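Local atomic coordinates of carbohydrate kinase (Agrobacterium tumefaciens, PDB entry 2NWH), a protein that probably transfers a phosphate group from ATP to a sugar or related small molecule, as a carbohydrate kinase of the pfkB family in the ribokinase clan. Residues 10-15 and 60-65; 133-138 and 159-164. All blocks are in the same frame, centred on the assembly; numbering follows the deposited sequence. Where two conformers were deposited one is given.

Contact 1 (10-15 and 60-65); sequences GGAHID and APRGGD
Where the chain leaves the central sheet of this ribokinase-like fold for the smaller four-stranded sheet, Ala12 meets Ala60 at a methyl-to-methyl distance of 3.7 Å between their CB atoms. Residues 10-12 link strand 5-9 of the large sheet to strand 13-20 of the small one, while residues 60-65 include the last part of strand 55-63, the neighbour of strand 5-9, and the turn that follows. No direct hydrogen bond joins the two segments, whose chains separate beyond the point where Gly10 faces Ala60. A water molecule bridges them instead. It donates to Ala12 O at 2.9 Å and to Pro61 O at 2.7 Å; a third contact, with Arg62 NE in the plane of the guanidinium, is unusually short and therefore less certain. CB of Ala12 lies near the guanidinium plane, at its edge, 4.4 Å from Arg62 NH2. With CG anti to the backbone N (chi1 177°), the arginine then bends at its next torsions, which turns NE toward the water; its NH1 forms a salt bridge with Asp82. Val71 of helix 66-77 packs on both Ala12 and Arg62. Gly10 O, buried and without a hydrogen-bond partner in the model, rests against carbon: Pro61 CD lies 3.8 Å from Gly10 O, and Ala60 CB approaches Gly10 O to 3.2 Å.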
loop_
_atom_site.group_PDB
_atom_site.type_symbol
_atom_site.label_atom_id
_atom_site.label_comp_id
_atom_site.label_asym_id
_atom_site.label_seq_id
_atom_site.Cartn_x
_atom_site.Cartn_y
_atom_site.Cartn_z
ATOM N N GLY A 10 -4.386 7.873 -3.727
ATOM C CA GLY A 10 -4.937 6.567 -3.441
ATOM C C GLY A 10 -6.035 6.629 -2.412
ATOM O O GLY A 10 -6.654 7.670 -2.224
ATOM N N GLY A 11 -6.276 5.493 -1.780
ATOM C CA GLY A 11 -7.368 5.359 -0.872
ATOM C C GLY A 11 -6.972 5.678 0.530
ATOM O O GLY A 11 -5.811 5.503 0.956
ATOM N N ALA A 12 -7.967 6.159 1.260
ATOM C CA ALA A 12 -7.830 6.460 2.648
ATOM C C ALA A 12 -9.255 6.337 3.148
ATOM O O ALA A 12 -10.112 7.108 2.773
ATOM C CB ALA A 12 -7.250 7.890 2.848
ATOM N N HIS A 13 -9.533 5.305 3.949
ATOM C CA HIS A 13 -10.933 5.024 4.353
ATOM C C HIS A 13 -10.973 4.881 5.882
ATOM O O HIS A 13 -9.937 4.744 6.527
ATOM C CB HIS A 13 -11.511 3.752 3.650
ATOM C CG HIS A 13 -10.742 2.463 3.869
ATOM N ND1 HIS A 13 -10.738 1.756 5.055
ATOM C CD2 HIS A 13 -10.041 1.706 2.997
ATOM C CE1 HIS A 13 -10.028 0.647 4.919
ATOM N NE2 HIS A 13 -9.597 0.590 3.674
ATOM N N ILE A 14 -12.187 4.894 6.424
ATOM C CA ILE A 14 -12.406 4.545 7.820
ATOM C C ILE A 14 -12.623 3.021 7.918
ATOM O O ILE A 14 -13.365 2.410 7.127
ATOM C CB ILE A 14 -13.557 5.391 8.444
ATOM C CG1 ILE A 14 -13.585 5.330 9.975
ATOM C CG2 ILE A 14 -14.953 4.982 7.872
ATOM C CD1 ILE A 14 -12.386 6.072 10.637
ATOM N N ASP A 15 -11.959 2.425 8.901
ATOM C CA ASP A 15 -12.103 1.016 9.167
ATOM C C ASP A 15 -12.799 0.899 10.514
ATOM O O ASP A 15 -12.240 1.285 11.541
ATOM C CB ASP A 15 -10.728 0.348 9.198
ATOM C CG ASP A 15 -10.790 -1.134 9.483
ATOM O OD1 ASP A 15 -11.475 -1.567 10.451
ATOM O OD2 ASP A 15 -10.113 -1.877 8.757
ATOM N N ALA A 60 -6.407 11.973 -1.222
ATOM C CA ALA A 60 -7.445 10.947 -1.302
ATOM C C ALA A 60 -8.839 11.584 -1.353
ATOM O O ALA A 60 -9.079 12.588 -0.656
ATOM C CB ALA A 60 -7.351 10.042 -0.118
ATOM N N PRO A 61 -9.769 10.989 -2.117
ATOM C CA PRO A 61 -11.179 11.454 -2.080
ATOM C C PRO A 61 -11.647 11.371 -0.636
ATOM O O PRO A 61 -11.309 10.412 0.084
ATOM C CB PRO A 61 -11.911 10.450 -2.969
ATOM C CG PRO A 61 -10.854 10.047 -4.009
ATOM C CD PRO A 61 -9.618 9.853 -3.057
ATOM N N ARG A 62 -12.332 12.406 -0.175
ATOM C CA ARG A 62 -12.693 12.511 1.234
ATOM C C ARG A 62 -14.116 13.076 1.311
ATOM O O ARG A 62 -14.471 13.964 0.550
ATOM C CB ARG A 62 -11.745 13.474 1.921
ATOM C CG ARG A 62 -11.997 13.769 3.377
ATOM C CD ARG A 62 -11.674 12.562 4.318
ATOM N NE ARG A 62 -10.312 12.023 4.044
ATOM C CZ ARG A 62 -9.162 12.608 4.398
ATOM N NH1 ARG A 62 -9.125 13.753 5.083
ATOM N NH2 ARG A 62 -8.014 12.034 4.045
ATOM N N GLY A 63 -14.891 12.607 2.275
ATOM C CA GLY A 63 -16.215 13.192 2.542
ATOM C C GLY A 63 -16.216 14.417 3.458
ATOM O O GLY A 63 -15.209 14.743 4.073
ATOM N N GLY A 64 -17.363 15.079 3.599
ATOM C CA GLY A 64 -17.438 16.204 4.504
ATOM C C GLY A 64 -17.833 15.815 5.922
ATOM O O GLY A 64 -18.589 16.549 6.554
ATOM N N ASP A 65 -17.350 14.675 6.416
ATOM C CA ASP A 65 -17.851 14.070 7.659
ATOM C C ASP A 65 -16.813 13.911 8.757
ATOM O O ASP A 65 -15.597 14.080 8.554
ATOM C CB ASP A 65 -18.514 12.704 7.359
ATOM C CG ASP A 65 -17.633 11.791 6.468
ATOM O OD1 ASP A 65 -16.419 12.066 6.310
ATOM O OD2 ASP A 65 -18.154 10.783 5.941
HETATM O O HOH W 1 -10.257 9.972 2.534
#

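Contact 2 (133-138 and 159-164)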
loop_
_atom_site.group_PDB
_atom_site.type_symbol
_atom_site.label_atom_id
_atom_site.label_comp_id
_atom_site.label_asym_id
_atom_site.label_seq_id
_atom_site.Cartn_x
_atom_site.Cartn_y
_atom_site.Cartn_z
ATOM N N ILE A 133 4.574 18.209 -9.215
ATOM C CA ILE A 133 5.831 18.885 -9.528
ATOM C C ILE A 133 6.626 19.179 -8.242
ATOM O O ILE A 133 7.881 19.232 -8.249
ATOM C CB ILE A 133 5.559 20.191 -10.337
ATOM C CG1 ILE A 133 5.102 19.838 -11.764
ATOM C CG2 ILE A 133 6.819 21.093 -10.349
ATOM C CD1 ILE A 133 4.520 21.066 -12.560
ATOM N N ALA A 134 5.899 19.373 -7.143
ATOM C CA ALA A 134 6.520 19.622 -5.838
ATOM C C ALA A 134 7.104 18.344 -5.216
ATOM O O ALA A 134 7.876 18.415 -4.233
ATOM C CB ALA A 134 5.519 20.229 -4.886
ATOM N N SER A 135 6.744 17.182 -5.759
ATOM C CA SER A 135 7.173 15.902 -5.168
ATOM C C SER A 135 8.423 15.350 -5.861
ATOM O O SER A 135 8.816 15.831 -6.936
ATOM C CB SER A 135 6.045 14.871 -5.271
ATOM O OG SER A 135 6.139 14.203 -6.519
ATOM N N ASP A 136 9.036 14.318 -5.269
ATOM C CA ASP A 136 10.198 13.638 -5.871
ATOM C C ASP A 136 9.878 12.212 -6.363
ATOM O O ASP A 136 10.604 11.644 -7.179
ATOM C CB ASP A 136 11.321 13.511 -4.818
ATOM C CG ASP A 136 11.813 14.847 -4.335
ATOM O OD1 ASP A 136 12.022 15.760 -5.197
ATOM O OD2 ASP A 136 11.998 15.001 -3.106
ATOM N N PHE A 137 8.804 11.631 -5.841
ATOM C CA PHE A 137 8.415 10.259 -6.116
ATOM C C PHE A 137 6.896 10.172 -5.882
ATOM O O PHE A 137 6.393 10.720 -4.891
ATOM C CB PHE A 137 9.106 9.323 -5.106
ATOM C CG PHE A 137 9.455 7.984 -5.657
ATOM C CD1 PHE A 137 10.802 7.609 -5.818
ATOM C CD2 PHE A 137 8.453 7.085 -6.039
ATOM C CE1 PHE A 137 11.147 6.340 -6.356
ATOM C CE2 PHE A 137 8.768 5.830 -6.595
ATOM C CZ PHE A 137 10.137 5.444 -6.741
ATOM N N LEU A 138 6.193 9.470 -6.767
ATOM C CA LEU A 138 4.732 9.281 -6.680
ATOM C C LEU A 138 4.395 7.860 -6.276
ATOM O O LEU A 138 5.123 6.896 -6.647
ATOM C CB LEU A 138 4.053 9.555 -8.026
ATOM C CG LEU A 138 4.387 10.913 -8.674
ATOM C CD1 LEU A 138 3.705 11.023 -10.017
ATOM C CD2 LEU A 138 4.033 12.095 -7.758
ATOM N N CYS A 159 6.235 14.703 -16.323
ATOM C CA CYS A 159 6.927 15.339 -15.203
ATOM C C CYS A 159 8.251 14.667 -14.787
ATOM O O CYS A 159 8.911 15.135 -13.857
ATOM C CB CYS A 159 5.975 15.424 -14.000
ATOM S SG CYS A 159 4.646 16.614 -14.283
ATOM N N GLU A 160 8.646 13.599 -15.476
ATOM C CA GLU A 160 9.811 12.804 -15.055
ATOM C C GLU A 160 9.833 12.538 -13.546
ATOM O O GLU A 160 10.840 12.771 -12.843
ATOM C CB GLU A 160 11.116 13.455 -15.567
ATOM C CG GLU A 160 11.076 13.732 -17.054
ATOM C CD GLU A 160 11.856 14.985 -17.477
ATOM O OE1 GLU A 160 11.747 16.027 -16.781
ATOM O OE2 GLU A 160 12.531 14.947 -18.528
ATOM N N LYS A 161 8.697 12.053 -13.049
ATOM C CA LYS A 161 8.580 11.604 -11.677
ATOM C C LYS A 161 8.450 10.098 -11.671
ATOM O O LYS A 161 7.626 9.549 -12.405
ATOM C CB LYS A 161 7.392 12.248 -10.964
ATOM C CG LYS A 161 7.492 13.760 -10.886
ATOM C CD LYS A 161 8.580 14.244 -9.924
ATOM C CE LYS A 161 8.662 15.787 -9.968
ATOM N NZ LYS A 161 10.019 16.214 -9.500
ATOM N N PRO A 162 9.286 9.418 -10.865
ATOM C CA PRO A 162 9.129 7.986 -10.633
ATOM C C PRO A 162 7.726 7.677 -10.120
ATOM O O PRO A 162 7.193 8.438 -9.258
ATOM C CB PRO A 162 10.185 7.686 -9.545
ATOM C CG PRO A 162 11.262 8.737 -9.813
ATOM C CD PRO A 162 10.451 9.973 -10.151
ATOM N N LEU A 163 7.127 6.594 -10.620
ATOM C CA LEU A 163 5.796 6.183 -10.131
ATOM C C LEU A 163 5.793 4.736 -9.638
ATOM O O LEU A 163 6.151 3.826 -10.394
ATOM C CB LEU A 163 4.729 6.333 -11.233
ATOM C CG LEU A 163 3.269 5.874 -11.017
ATOM C CD1 LEU A 163 2.536 6.668 -9.957
ATOM C CD2 LEU A 163 2.484 5.962 -12.351
ATOM N N ALA A 164 5.388 4.557 -8.390
ATOM C CA ALA A 164 5.095 3.244 -7.804
ATOM C C ALA A 164 3.580 3.033 -7.606
ATOM O O ALA A 164 2.801 3.978 -7.547
ATOM C CB ALA A 164 5.829 3.098 -6.436
HETATM O O HOH W 2 9.898 18.882 -9.936
HETATM O O HOH W 3 12.392 15.810 -7.941
#
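Two backbone hydrogen bonds bracket the bridge between Leu138 and Leu163, the parallel pairing of adjacent strands in a beta-alpha-beta crossover in which helix 146-158 connects strands 137-141 and 163-166. Leu138 N donates to Pro162 O at 2.9 Å, and Ala164 N donates to Leu138 O at 2.9 Å in a nearly straight bond of 177°. Before the strands begin, Lys161 reaches across to the turn after helix 126-134. Its chain, bent at chi2 (-71°) and extended from there on, brings NZ to a weak hydrogen bond with Ser135 O at 2.9 Å. Two waters extend this hold: one bridges NZ to Ile133 O, the other, through a weak bond to NZ, to Asp136 OD1, whereas OD2 of that aspartate binds the backbone of Lys4 and Lys5. The ammonium group thus links the end of the helix and the loop that leads into the strand, mostly through water. CB of Lys161 lies against the Leu138 side chain, the two crossing at about a right angle, and Leu138 CB touches Leu163 CD1 at 3.8 Å. Next to this, Pro162 CB lies over one face of the Phe137 ring, a CH-pi contact, with Leu262 of helix 255-266 packed on the same phenylalanine. Ala164 CB sits at the ring edge, 4.0 Å from Phe137 CE2, while Pro162 CB stands 3.5 Å from the ring centroid, only 9° off the normal.

In the fold
Contact 1 closes before contact 2 opens along the chain, and their centres lie 22 Å apart, with nearest atoms about 9 Å from each other and no touch. The large mixed sheet relates them: strand 5-9 lies between strand 55-63, reached by contact 1, and strand 137-141, which contact 2 pairs with strand 163-166. Contact 2 therefore lies at the parallel part of the sheet and the loops leading into it, whereas contact 1 spans the passage from that part to the small sheet by way of residues 10-12, which lead into strand 13-20. In ribokinase relatives such a small sheet commonly forms a lid over the substrate site, so contact 1 probably lies at the base of the lid.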